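Local coordinates for HhaI Restriction Endonuclease (Haemophilus parahaemolyticus, PDB 6UKF), which recognises and probably cleaves a specific short DNA sequence as the restriction endonuclease of a restriction-modification system, at residues A[86-89]-A[90-94]; A[114-117]-A[118-122]. All blocks are in the same frame, centred on the assembly; numbering follows the deposited sequence.

Interaction 1: residues A[86-89]-A[90-94]; sequences MQFM and SENFS. With EDO (1,2-ethanediol), chain N.
Phe-88 and Asn-92 meet where helix 80-91 ends: the amide nitrogen ND2 of Asn-92 sits over the middle of the Phe-88 ring, 3.4 Å above its plane. Ring and amide are inclined by 42°, so this is no parallel stack. Asn-92 ND2 also donates to Phe-88 O at 2.9 Å, with that oxygen lying close to the amide plane. Phe-88 places its ring for this by holding CG anti to the backbone N (chi1 177°), while Asn-92 curls back from the first position that departs from helical phi/psi. The side-chain bond supplements a weak, bent one from Asn-92 N to Phe-88 O, so a carbonyl of the last turn keeps a good donor as the helix stops.

Two residues earlier, Ser-90 grips Met-86 O twice. Ser-90 N donates to Met-86 O at 2.8 Å, and Ser-90 OG reaches the same oxygen at 2.9 Å from the opposite face of the carbonyl plane, in the common serine-to-backbone bond of helices. OG also meets Phe-68 N, which ties the helix to strand 67-70. Gln-87 and Glu-91 run side by side on the exposed flank, with Gln-87 CG 3.8 Å from Glu-91 CD.

Past the turn, Ser-94 N donates to O2 of an ethanediol, probably from the crystallisation liquor. On the side facing strand 51-62, Met-86 and Met-89 reach Leu-59, and Phe-93 meets Phe-68; the Phe-88 ring instead leans on the loop at Ile-106 to Leu-108 and on Tyr-96 of helix 93-96.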
loop_
_atom_site.group_PDB
_atom_site.type_symbol
_atom_site.label_atom_id
_atom_site.label_comp_id
_atom_site.label_asym_id
_atom_site.label_seq_id
_atom_site.Cartn_x
_atom_site.Cartn_y
_atom_site.Cartn_z
ATOM N N MET A 86 12.496 -13.381 -8.529
ATOM C CA MET A 86 13.613 -12.768 -9.238
ATOM C C MET A 86 14.235 -13.740 -10.228
ATOM O O MET A 86 14.587 -13.358 -11.349
ATOM C CB MET A 86 14.669 -12.308 -8.237
ATOM C CG MET A 86 14.239 -11.134 -7.394
ATOM S SD MET A 86 15.446 -10.706 -6.129
ATOM C CE MET A 86 16.900 -10.360 -7.117
ATOM N N GLN A 87 14.391 -15.000 -9.824
ATOM C CA GLN A 87 14.969 -15.996 -10.716
ATOM C C GLN A 87 14.102 -16.180 -11.953
ATOM O O GLN A 87 14.606 -16.209 -13.081
ATOM C CB GLN A 87 15.132 -17.314 -9.965
ATOM C CG GLN A 87 15.545 -18.482 -10.831
ATOM C CD GLN A 87 15.774 -19.734 -10.023
ATOM O OE1 GLN A 87 16.353 -19.691 -8.937
ATOM N NE2 GLN A 87 15.311 -20.861 -10.543
ATOM N N PHE A 88 12.787 -16.298 -11.763
ATOM C CA PHE A 88 11.906 -16.463 -12.911
ATOM C C PHE A 88 12.008 -15.269 -13.852
ATOM O O PHE A 88 12.127 -15.430 -15.072
ATOM C CB PHE A 88 10.460 -16.656 -12.464
ATOM C CG PHE A 88 9.507 -16.766 -13.611
ATOM C CD1 PHE A 88 8.912 -15.636 -14.147
ATOM C CD2 PHE A 88 9.239 -17.995 -14.188
ATOM C CE1 PHE A 88 8.055 -15.733 -15.221
ATOM C CE2 PHE A 88 8.380 -18.099 -15.261
ATOM C CZ PHE A 88 7.785 -16.966 -15.778
ATOM N N MET A 89 11.954 -14.056 -13.302
ATOM C CA MET A 89 12.019 -12.868 -14.145
ATOM C C MET A 89 13.365 -12.766 -14.850
ATOM O O MET A 89 13.430 -12.375 -16.021
ATOM C CB MET A 89 11.756 -11.621 -13.304
ATOM C CG MET A 89 10.326 -11.520 -12.808
ATOM S SD MET A 89 10.067 -10.121 -11.711
ATOM C CE MET A 89 10.518 -8.751 -12.775
ATOM N N SER A 90 14.449 -13.110 -14.151
ATOM C CA SER A 90 15.777 -13.022 -14.751
ATOM C C SER A 90 15.963 -14.065 -15.846
ATOM O O SER A 90 16.540 -13.770 -16.900
ATOM C CB SER A 90 16.840 -13.174 -13.665
ATOM O OG SER A 90 16.784 -12.088 -12.758
ATOM N N GLU A 91 15.486 -15.291 -15.618
ATOM C CA GLU A 91 15.552 -16.311 -16.658
ATOM C C GLU A 91 14.668 -15.962 -17.848
ATOM O O GLU A 91 14.870 -16.509 -18.938
ATOM C CB GLU A 91 15.189 -17.677 -16.070
ATOM C CG GLU A 91 16.152 -18.134 -14.972
ATOM C CD GLU A 91 15.876 -19.543 -14.450
ATOM O OE1 GLU A 91 16.801 -20.186 -14.070
ATOM O OE2 GLU A 91 14.626 -19.999 -14.416
ATOM N N ASN A 92 13.707 -15.056 -17.665
ATOM C CA ASN A 92 12.854 -14.534 -18.725
ATOM C C ASN A 92 13.084 -13.037 -18.899
ATOM O O ASN A 92 12.148 -12.266 -19.122
ATOM C CB ASN A 92 11.385 -14.830 -18.435
ATOM C CG ASN A 92 11.071 -16.311 -18.475
ATOM O OD1 ASN A 92 10.922 -16.894 -19.548
ATOM N ND2 ASN A 92 10.978 -16.930 -17.305
ATOM N N PHE A 93 14.351 -12.618 -18.822
ATOM C CA PHE A 93 14.670 -11.198 -18.702
ATOM C C PHE A 93 14.064 -10.387 -19.841
ATOM O O PHE A 93 13.490 -9.315 -19.617
ATOM C CB PHE A 93 16.187 -11.006 -18.664
ATOM C CG PHE A 93 16.609 -9.576 -18.495
ATOM C CD1 PHE A 93 16.593 -8.984 -17.246
ATOM C CD2 PHE A 93 17.016 -8.824 -19.583
ATOM C CE1 PHE A 93 16.975 -7.670 -17.081
ATOM C CE2 PHE A 93 17.402 -7.507 -19.427
ATOM C CZ PHE A 93 17.382 -6.929 -18.173
ATOM N N SER A 94 14.202 -10.878 -21.074
ATOM C CA SER A 94 13.688 -10.154 -22.229
ATOM C C SER A 94 12.224 -9.785 -22.066
ATOM O O SER A 94 11.791 -8.733 -22.549
ATOM C CB SER A 94 13.836 -11.018 -23.481
ATOM O OG SER A 94 13.059 -12.201 -23.384
HETATM C C1 EDO N . 14.565 -14.661 -21.859
HETATM O O1 EDO N . 13.269 -14.556 -22.458
HETATM C C2 EDO N . 15.526 -13.698 -22.545
HETATM O O2 EDO N . 16.294 -13.010 -21.552
#

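Interaction 2: residues A[114-117]-A[118-122]. With nucleotides of chain B.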
loop_
_atom_site.group_PDB
_atom_site.type_symbol
_atom_site.label_atom_id
_atom_site.label_comp_id
_atom_site.label_asym_id
_atom_site.label_seq_id
_atom_site.Cartn_x
_atom_site.Cartn_y
_atom_site.Cartn_z
ATOM N N VAL A 114 1.670 -16.392 -2.075
ATOM C CA VAL A 114 1.122 -16.518 -0.730
ATOM C C VAL A 114 2.247 -16.633 0.286
ATOM O O VAL A 114 2.201 -16.023 1.361
ATOM C CB VAL A 114 0.161 -17.717 -0.651
ATOM C CG1 VAL A 114 -0.212 -18.001 0.803
ATOM C CG2 VAL A 114 -1.076 -17.454 -1.488
ATOM N N ASN A 115 3.274 -17.422 -0.032
ATOM C CA ASN A 115 4.377 -17.595 0.906
ATOM C C ASN A 115 5.180 -16.311 1.064
ATOM O O ASN A 115 5.639 -16.001 2.168
ATOM C CB ASN A 115 5.259 -18.768 0.483
ATOM C CG ASN A 115 4.625 -20.105 0.799
ATOM O OD1 ASN A 115 3.853 -20.224 1.750
ATOM N ND2 ASN A 115 4.952 -21.120 0.009
ATOM N N TRP A 116 5.355 -15.541 -0.011
ATOM C CA TRP A 116 5.984 -14.233 0.145
ATOM C C TRP A 116 5.173 -13.370 1.102
ATOM O O TRP A 116 5.721 -12.744 2.016
ATOM C CB TRP A 116 6.134 -13.522 -1.205
ATOM C CG TRP A 116 6.893 -12.237 -1.059
ATOM C CD1 TRP A 116 8.235 -12.055 -1.224
ATOM C CD2 TRP A 116 6.360 -10.961 -0.675
ATOM N NE1 TRP A 116 8.569 -10.746 -0.974
ATOM C CE2 TRP A 116 7.436 -10.054 -0.635
ATOM C CE3 TRP A 116 5.076 -10.497 -0.365
ATOM C CZ2 TRP A 116 7.267 -8.710 -0.303
ATOM C CZ3 TRP A 116 4.912 -9.163 -0.035
ATOM C CH2 TRP A 116 6.001 -8.287 -0.007
ATOM N N ILE A 117 3.855 -13.330 0.899
ATOM C CA ILE A 117 2.976 -12.530 1.748
ATOM C C ILE A 117 3.095 -12.968 3.203
ATOM O O ILE A 117 3.208 -12.140 4.115
ATOM C CB ILE A 117 1.528 -12.618 1.223
ATOM C CG1 ILE A 117 1.395 -11.802 -0.071
ATOM C CG2 ILE A 117 0.519 -12.158 2.269
ATOM C CD1 ILE A 117 0.081 -12.000 -0.799
ATOM N N LYS A 118 3.081 -14.278 3.444
ATOM C CA LYS A 118 3.192 -14.769 4.813
ATOM C C LYS A 118 4.514 -14.344 5.439
ATOM O O LYS A 118 4.548 -13.853 6.572
ATOM C CB LYS A 118 3.041 -16.290 4.839
ATOM C CG LYS A 118 1.625 -16.752 4.567
ATOM C CD LYS A 118 1.519 -18.261 4.522
ATOM C CE LYS A 118 0.074 -18.701 4.349
ATOM N NZ LYS A 118 -0.043 -20.180 4.228
ATOM N N GLU A 119 5.619 -14.546 4.717
ATOM C CA GLU A 119 6.924 -14.140 5.227
ATOM C C GLU A 119 6.943 -12.650 5.532
ATOM O O GLU A 119 7.359 -12.224 6.617
ATOM C CB GLU A 119 8.003 -14.459 4.192
ATOM C CG GLU A 119 8.279 -15.938 3.984
ATOM C CD GLU A 119 9.293 -16.494 4.966
ATOM O OE1 GLU A 119 10.103 -15.709 5.503
ATOM O OE2 GLU A 119 9.284 -17.721 5.199
ATOM N N TYR A 120 6.494 -11.841 4.574
ATOM C CA TYR A 120 6.575 -10.396 4.722
ATOM C C TYR A 120 5.744 -9.915 5.900
ATOM O O TYR A 120 6.227 -9.155 6.747
ATOM C CB TYR A 120 6.116 -9.721 3.431
ATOM C CG TYR A 120 6.051 -8.223 3.550
ATOM C CD1 TYR A 120 7.209 -7.474 3.690
ATOM C CD2 TYR A 120 4.834 -7.556 3.539
ATOM C CE1 TYR A 120 7.161 -6.105 3.809
ATOM C CE2 TYR A 120 4.775 -6.182 3.655
ATOM C CZ TYR A 120 5.944 -5.464 3.790
ATOM O OH TYR A 120 5.902 -4.095 3.908
ATOM N N TYR A 121 4.486 -10.344 5.979
ATOM C CA TYR A 121 3.630 -9.844 7.049
ATOM C C TYR A 121 4.060 -10.379 8.410
ATOM O O TYR A 121 4.013 -9.648 9.404
ATOM C CB TYR A 121 2.157 -10.074 6.714
ATOM C CG TYR A 121 1.717 -9.067 5.677
ATOM C CD1 TYR A 121 1.380 -7.775 6.044
ATOM C CD2 TYR A 121 1.711 -9.385 4.328
ATOM C CE1 TYR A 121 1.014 -6.837 5.102
ATOM C CE2 TYR A 121 1.346 -8.455 3.377
ATOM C CZ TYR A 121 0.997 -7.180 3.769
ATOM O OH TYR A 121 0.638 -6.248 2.826
ATOM N N LYS A 122 4.535 -11.624 8.478
ATOM C CA LYS A 122 5.128 -12.098 9.725
ATOM C C LYS A 122 6.294 -11.208 10.145
ATOM O O LYS A 122 6.455 -10.896 11.332
ATOM C CB LYS A 122 5.596 -13.546 9.581
ATOM C CG LYS A 122 4.479 -14.578 9.490
ATOM C CD LYS A 122 5.042 -15.945 9.130
ATOM C CE LYS A 122 3.947 -16.976 8.916
ATOM N NZ LYS A 122 4.503 -18.292 8.510
ATOM P P DG B 8 3.704 -2.085 2.171
ATOM O OP1 DG B 8 3.597 -2.940 3.372
ATOM O OP2 DG B 8 3.561 -2.683 0.824
ATOM O "O5'" DG B 8 2.636 -0.915 2.338
ATOM C "C5'" DG B 8 2.547 -0.240 3.585
ATOM C "C4'" DG B 8 1.554 0.891 3.513
ATOM O "O4'" DG B 8 2.054 1.932 2.649
ATOM C "C3'" DG B 8 0.207 0.516 2.928
ATOM O "O3'" DG B 8 -0.621 0.003 3.918
ATOM C "C2'" DG B 8 -0.307 1.828 2.361
ATOM C "C1'" DG B 8 0.972 2.512 1.922
ATOM N N9 DG B 8 1.297 2.389 0.500
ATOM C C8 DG B 8 2.091 1.436 -0.093
ATOM N N7 DG B 8 2.253 1.622 -1.374
ATOM C C5 DG B 8 1.536 2.781 -1.643
ATOM C C6 DG B 8 1.347 3.485 -2.857
ATOM O O6 DG B 8 1.798 3.219 -3.977
ATOM N N1 DG B 8 0.554 4.613 -2.680
ATOM C C2 DG B 8 0.006 5.007 -1.485
ATOM N N2 DG B 8 -0.734 6.123 -1.508
ATOM N N3 DG B 8 0.176 4.359 -0.345
ATOM C C4 DG B 8 0.952 3.265 -0.495
HETATM O O HOH W 1 1.326 -21.020 1.844
#
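Lys-118 NZ, on helix 110-123, is gripped by several groups: one water accepts from Lys-118 NZ at 2.9 Å and donates to Asn-115 OD1 at 2.7 Å, bridging the two side chains, while Glu-145 forms a salt bridge with the ammonium and Glu-142 O accepts from it. The extended chain of Lys-118 reaches this point by following Val-114, Lys-118 CE lying 3.6 Å from Val-114 CG1.

On another flank, the i to i+4 ladder of the helix includes Tyr-120 N to Trp-116 O at 2.8 Å. Trp-116 and Tyr-120 run side by side with their planes only 14° apart, but the rings are slid so far that they barely overlap. Over the face of the six-membered ring sits the methylene: Tyr-120 CB stands 3.8 Å from the centroid of that Trp-116 ring, 15° off its normal, a CH-pi contact. With CG anti to the backbone N in both residues, the two side chains leave the helix in the same direction. Phe-232 stacks on Trp-116. The phenol ends on the DNA backbone, where Tyr-120 OH donates to phosphate oxygen OP1 of DG8 of chain B at 2.6 Å, the anion lying at the edge of the ring and near its plane.

Overall arrangement
Interaction 1 precedes interaction 2 in the chain, and the two do not touch: their centres are 21 Å apart and their nearest atoms about 9 Å. Helix 80-91 nevertheless connects them, since its early residues Tyr-81 and Thr-82 pack against Trp-116 of helix 110-123, while its far end carries interaction 1. Both also rest on the antiparallel sheet that includes strands 51-62 and 148-156. That sheet brings in Ser-151 and Thr-153 of the calcium site. The calcium ion lies about 12 Å from the side chain of Met-89 and about 11 Å from that of Ile-117. Only interaction 2 reaches the DNA; the nearest atom of interaction 1 is about 11 Å from the bound nucleic acid.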